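Local coordinates for protein endo-1,4-beta-xylanase D (Paenibacillus polymyxa, PDB 1W0N) that probably binds xylan in a calcium-dependent manner through this family 36 carbohydrate-binding module of a xylan-degrading enzyme, at residues N19-G24 with Y45-Q50; I59-A64 with G83-T88. All blocks are in the same frame, centred on the assembly; numbering follows the deposited sequence.

Contact 1 of 2, residues N19-G24 with Y45-Q50; sequences NMKIGG and YVSYSQ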
loop_
_atom_site.group_PDB
_atom_site.type_symbol
_atom_site.label_atom_id
_atom_site.label_comp_id
_atom_site.label_asym_id
_atom_site.label_seq_id
_atom_site.Cartn_x
_atom_site.Cartn_y
_atom_site.Cartn_z
ATOM N N ASN A 19 6.226 1.196 9.895
ATOM C CA ASN A 19 6.969 2.407 10.208
ATOM C C ASN A 19 6.346 3.678 9.631
ATOM O O ASN A 19 6.890 4.772 9.801
ATOM C CB ASN A 19 8.417 2.271 9.742
ATOM C CG ASN A 19 9.162 1.209 10.506
ATOM O OD1 ASN A 19 8.829 0.911 11.664
ATOM N ND2 ASN A 19 10.182 0.645 9.891
ATOM N N MET A 20 5.209 3.546 8.965
ATOM C CA MET A 20 4.506 4.673 8.362
ATOM C C MET A 20 3.525 5.287 9.350
ATOM O O MET A 20 3.242 4.730 10.412
ATOM C CB MET A 20 3.755 4.189 7.111
ATOM C CG MET A 20 4.668 3.654 6.033
ATOM S SD MET A 20 3.669 3.115 4.640
ATOM C CE MET A 20 4.920 2.330 3.618
ATOM N N LYS A 21 2.979 6.444 8.985
ATOM C CA LYS A 21 1.857 7.007 9.709
ATOM C C LYS A 21 0.626 6.134 9.435
ATOM O O LYS A 21 0.389 5.748 8.289
ATOM C CB LYS A 21 1.586 8.438 9.263
ATOM C CG LYS A 21 0.528 9.132 10.032
ATOM C CD LYS A 21 0.353 10.561 9.569
ATOM C CE LYS A 21 -0.786 11.267 10.243
ATOM N NZ LYS A 21 -0.674 11.138 11.705
ATOM N N ILE A 22 -0.115 5.803 10.487
ATOM C CA ILE A 22 -1.293 4.948 10.405
ATOM C C ILE A 22 -2.470 5.796 10.779
ATOM O O ILE A 22 -2.477 6.413 11.853
ATOM C CB ILE A 22 -1.155 3.750 11.350
ATOM C CG1 ILE A 22 0.085 2.929 11.049
ATOM C CG2 ILE A 22 -2.412 2.890 11.280
ATOM C CD1 ILE A 22 0.426 1.890 12.070
ATOM N N GLY A 23 -3.504 5.838 9.947
ATOM C CA GLY A 23 -4.682 6.598 10.250
ATOM C C GLY A 23 -5.953 5.882 9.895
ATOM O O GLY A 23 -5.941 4.827 9.272
ATOM N N GLY A 24 -7.051 6.485 10.305
ATOM C CA GLY A 24 -8.386 5.943 10.112
ATOM C C GLY A 24 -8.958 5.337 11.377
ATOM O O GLY A 24 -8.296 5.180 12.410
ATOM N N TYR A 45 -5.687 4.229 6.379
ATOM C CA TYR A 45 -4.554 4.427 5.469
ATOM C C TYR A 45 -3.249 4.237 6.206
ATOM O O TYR A 45 -3.184 4.313 7.431
ATOM C CB TYR A 45 -4.589 5.849 4.833
ATOM C CG TYR A 45 -4.374 6.976 5.828
ATOM C CD1 TYR A 45 -5.427 7.564 6.500
ATOM C CD2 TYR A 45 -3.092 7.424 6.094
ATOM C CE1 TYR A 45 -5.215 8.598 7.416
ATOM C CE2 TYR A 45 -2.864 8.436 7.011
ATOM C CZ TYR A 45 -3.917 9.055 7.671
ATOM O OH TYR A 45 -3.708 10.049 8.553
ATOM N N VAL A 46 -2.181 4.032 5.403
ATOM C CA VAL A 46 -0.818 4.286 5.849
ATOM C C VAL A 46 -0.192 5.293 4.905
ATOM O O VAL A 46 -0.494 5.297 3.700
ATOM C CB VAL A 46 0.078 3.017 5.918
ATOM C CG1 VAL A 46 -0.399 2.112 7.040
ATOM C CG2 VAL A 46 0.116 2.264 4.600
ATOM N N SER A 47 0.678 6.155 5.427
ATOM C CA SER A 47 1.314 7.149 4.584
ATOM C C SER A 47 2.663 7.568 5.118
ATOM O O SER A 47 2.948 7.458 6.310
ATOM C CB SER A 47 0.440 8.374 4.414
ATOM O OG SER A 47 0.294 9.067 5.626
ATOM N N TYR A 48 3.498 8.090 4.221
ATOM C CA TYR A 48 4.752 8.710 4.609
ATOM C C TYR A 48 5.190 9.603 3.452
ATOM O O TYR A 48 4.645 9.545 2.356
ATOM C CB TYR A 48 5.829 7.661 4.964
ATOM C CG TYR A 48 6.474 7.026 3.784
ATOM C CD1 TYR A 48 5.835 6.043 3.033
ATOM C CD2 TYR A 48 7.725 7.471 3.360
ATOM C CE1 TYR A 48 6.442 5.522 1.893
ATOM C CE2 TYR A 48 8.333 6.955 2.235
ATOM C CZ TYR A 48 7.687 5.983 1.489
ATOM O OH TYR A 48 8.252 5.449 0.370
ATOM N N SER A 49 6.195 10.454 3.704
ATOM C CA SER A 49 6.713 11.341 2.686
ATOM C C SER A 49 7.985 10.779 2.084
ATOM O O SER A 49 8.921 10.439 2.804
ATOM C CB SER A 49 7.012 12.716 3.289
ATOM O OG SER A 49 5.839 13.327 3.700
ATOM N N GLN A 50 8.012 10.695 0.744
ATOM C CA GLN A 50 9.136 10.173 -0.008
ATOM C C GLN A 50 9.697 11.252 -0.919
ATOM O O GLN A 50 8.959 11.849 -1.698
ATOM C CB GLN A 50 8.674 8.985 -0.849
ATOM C CG GLN A 50 9.731 8.353 -1.755
ATOM C CD GLN A 50 10.857 7.701 -0.958
ATOM O OE1 GLN A 50 10.603 6.794 -0.141
ATOM N NE2 GLN A 50 12.080 8.113 -1.216
#
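Lys21 and Ser47 bond to each other twice through their backbones, Lys21 N to Ser47 O at 2.9 Å and Ser47 N to Lys21 O. Gly23 and Tyr45 form a second such pair: Gly23 N meets Tyr45 O almost straight (174° at the hydrogen), while Tyr45 N reaches Gly23 O from above the carbonyl plane. Between these hydrogen-bonded pairs sits the non-hydrogen-bonded pair Ile22 and Val46, where the Val46 CA-H leans on Lys21 O, 3.1 Å from CA. Within segment 45-50, Tyr48 OH donates a hydrogen bond to Gln50 OE1, in the carbonyl plane and on a lone pair, at 2.8 Å. This is regular antiparallel pairing at the margin of a sheet in a beta-sandwich: strand 21-23 is the outermost one, and strand 45-52 beside it bonds in turn through its backbone to strand 107-113, Val46 with Leu111.

The aromatic contact belongs to Tyr45. With chi1 at 66°, CG stands between the backbone N and the carbonyl carbon, and the ring is laid back across the neighbouring strand, where Gly23 CA rests over one face, 3.8 Å from the centroid. Farther out, Lys21 CE passes Tyr45 OH at 3.6 Å. Were this tyrosine replaced by an alanine, Gly23 CA would probably lose the ring face that covers it and Lys21 CE the hydroxyl beside it.

On the face that carries Ile22 and Val46 the contacts are apolar, the two side chains lying side by side through their CG1 atoms. The extended Met20 chain sets SD 3.7 Å from Val46 CG2. The same sulfur lies 5.2 Å from the centroid of the Tyr48 ring, oblique to it, a Met-aromatic contact, while Met20 CE touches Tyr48 CD1.

Contact 2 of 2, residues I59-A64 with G83-T88; sequences ISVRGA and GSFNFT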
loop_
_atom_site.group_PDB
_atom_site.type_symbol
_atom_site.label_atom_id
_atom_site.label_comp_id
_atom_site.label_asym_id
_atom_site.label_seq_id
_atom_site.Cartn_x
_atom_site.Cartn_y
_atom_site.Cartn_z
ATOM N N ILE A 59 6.853 -0.011 -8.607
ATOM C CA ILE A 59 6.459 -0.020 -7.216
ATOM C C ILE A 59 5.878 -1.388 -6.876
ATOM O O ILE A 59 4.932 -1.834 -7.525
ATOM C CB ILE A 59 5.425 1.054 -6.901
ATOM C CG1 ILE A 59 5.835 2.427 -7.435
ATOM C CG2 ILE A 59 5.219 1.147 -5.399
ATOM C CD1 ILE A 59 4.971 2.943 -8.468
ATOM N N SER A 60 6.438 -2.028 -5.841
ATOM C CA SER A 60 5.922 -3.304 -5.384
ATOM C C SER A 60 5.482 -3.187 -3.931
ATOM O O SER A 60 6.073 -2.453 -3.144
ATOM C CB SER A 60 6.950 -4.412 -5.537
ATOM O OG SER A 60 7.166 -4.776 -6.890
ATOM N N VAL A 61 4.425 -3.928 -3.601
ATOM C CA VAL A 61 3.941 -4.027 -2.232
ATOM C C VAL A 61 3.740 -5.506 -1.940
ATOM O O VAL A 61 3.116 -6.223 -2.728
ATOM C CB VAL A 61 2.631 -3.239 -2.015
ATOM C CG1 VAL A 61 2.003 -3.542 -0.647
ATOM C CG2 VAL A 61 2.908 -1.745 -2.127
ATOM N N ARG A 62 4.273 -5.964 -0.790
ATOM C CA ARG A 62 3.950 -7.289 -0.295
ATOM C C ARG A 62 2.729 -7.161 0.615
ATOM O O ARG A 62 2.712 -6.322 1.517
ATOM C CB ARG A 62 5.126 -7.909 0.459
ATOM C CG ARG A 62 4.829 -9.316 0.940
ATOM C CD ARG A 62 6.070 -10.035 1.422
ATOM N NE ARG A 62 5.824 -11.442 1.707
ATOM C CZ ARG A 62 5.836 -12.027 2.907
ATOM N NH1 ARG A 62 5.971 -11.328 4.028
ATOM N NH2 ARG A 62 5.699 -13.360 2.985
ATOM N N GLY A 63 1.709 -7.968 0.332
ATOM C CA GLY A 63 0.461 -7.874 1.054
ATOM C C GLY A 63 -0.305 -9.183 1.006
ATOM O O GLY A 63 0.122 -10.155 0.388
ATOM N N ALA A 64 -1.463 -9.176 1.673
ATOM C CA ALA A 64 -2.337 -10.342 1.704
ATOM C C ALA A 64 -3.751 -9.880 1.968
ATOM O O ALA A 64 -3.983 -8.756 2.421
ATOM C CB ALA A 64 -1.890 -11.335 2.788
ATOM N N GLY A 83 -2.742 3.618 -9.259
ATOM C CA GLY A 83 -3.083 2.242 -9.559
ATOM C C GLY A 83 -3.503 1.551 -8.269
ATOM O O GLY A 83 -3.499 2.155 -7.203
ATOM N N SER A 84 -3.885 0.276 -8.409
ATOM C CA SER A 84 -4.309 -0.517 -7.280
ATOM C C SER A 84 -3.664 -1.890 -7.297
ATOM O O SER A 84 -3.656 -2.554 -8.314
ATOM C CB SER A 84 -5.858 -0.668 -7.201
ATOM O OG SER A 84 -6.435 -1.821 -6.689
ATOM N N PHE A 85 -3.228 -2.345 -6.142
ATOM C CA PHE A 85 -2.702 -3.675 -5.954
ATOM C C PHE A 85 -3.835 -4.624 -5.556
ATOM O O PHE A 85 -4.674 -4.295 -4.727
ATOM C CB PHE A 85 -1.677 -3.684 -4.814
ATOM C CG PHE A 85 -0.488 -2.793 -5.065
ATOM C CD1 PHE A 85 0.543 -3.190 -5.901
ATOM C CD2 PHE A 85 -0.374 -1.588 -4.390
ATOM C CE1 PHE A 85 1.659 -2.396 -6.119
ATOM C CE2 PHE A 85 0.742 -0.788 -4.599
ATOM C CZ PHE A 85 1.751 -1.181 -5.466
ATOM N N ASN A 86 -3.818 -5.813 -6.156
ATOM C CA ASN A 86 -4.790 -6.862 -5.881
ATOM C C ASN A 86 -4.118 -7.952 -5.058
ATOM O O ASN A 86 -3.200 -8.616 -5.553
ATOM C CB ASN A 86 -5.264 -7.424 -7.221
ATOM C CG ASN A 86 -6.273 -8.541 -7.094
ATOM O OD1 ASN A 86 -7.155 -8.662 -8.010
ATOM N ND2 ASN A 86 -6.169 -9.350 -6.134
ATOM N N PHE A 87 -4.565 -8.094 -3.801
ATOM C CA PHE A 87 -4.132 -9.209 -2.962
ATOM C C PHE A 87 -5.327 -10.133 -2.779
ATOM O O PHE A 87 -6.263 -9.829 -2.033
ATOM C CB PHE A 87 -3.636 -8.717 -1.589
ATOM C CG PHE A 87 -2.486 -7.761 -1.731
ATOM C CD1 PHE A 87 -1.237 -8.217 -2.115
ATOM C CD2 PHE A 87 -2.667 -6.404 -1.514
ATOM C CE1 PHE A 87 -0.169 -7.337 -2.298
ATOM C CE2 PHE A 87 -1.599 -5.513 -1.684
ATOM C CZ PHE A 87 -0.366 -5.978 -2.092
ATOM N N THR A 88 -5.300 -11.255 -3.500
ATOM C CA THR A 88 -6.341 -12.268 -3.383
ATOM C C THR A 88 -5.777 -13.456 -2.627
ATOM O O THR A 88 -4.709 -13.974 -2.946
ATOM C CB THR A 88 -6.846 -12.668 -4.777
ATOM O OG1 THR A 88 -7.529 -11.562 -5.378
ATOM C CG2 THR A 88 -7.875 -13.792 -4.700
#
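Phe87 lies across Gly63 and Val61, one of two phenylalanines by which strand 80-88 packs on strand 56-65. The strands belong to the two facing sheets of a beta-sandwich, and their short segments run at 37° to each other, joined by side-chain packing with none of the backbone bonding found within a sheet.

Followed outward, Phe87 begins with CB against the backbone of Ala64, 3.7 Å from Ala64 C. Its chi1 of -59° puts CG anti to the carbonyl carbon, and the ring extends from there along the other strand. CG and CD1 lie against the peptide that joins Gly63 to Ala64, and CE1 comes to 3.3 Å from Gly63 N. Gly63 CA is over the ring face, 3.6 Å from the centroid, a CH-pi contact so close that a CB on residue 63 would run into CZ. At the tip, CZ meets Val61 CG1 at 3.7 Å, while Val61 O comes to the ring edge in its plane.

Val61 is shared between the two rings. Its CB stands over the centre of the Phe85 ring, 4.0 Å from the centroid, and CG2 presses on CE2 of that same ring at 3.4 Å; the other methyl, CG1, is the one that goes to Phe87. Ile127 of strand 122-130 also packs on Val61, and Leu97 on Phe85, continuing the hydrophobic core. On the reverse side of strand 56-65, Arg62 turns away and forms a salt bridge with Asp125, itself a calcium ligand. Phe85 repeats the edge contact two residues earlier on each strand, with Ile59 O lying in its ring plane, 3.6 Å from CE1.

Both segments of contact 1 precede those of contact 2, and strand 45-52 of the first is succeeded directly by strand 56-65 of the second. The centres of the two contacts lie about 16 Å apart; they flank the middle of the molecule, their nearest atoms about 7 Å from each other and so not in contact. Strands 21-23 and 80-88 are the two outermost strands of one five-stranded antiparallel sheet, so contact 1 works within that sheet at one margin, whereas contact 2 joins its other margin to the facing sheet. Ile127 of strand 122-130 meets Met20 from contact 1 and both Ile59 and Val61 from contact 2, tying the two regions into one interior of the sandwich.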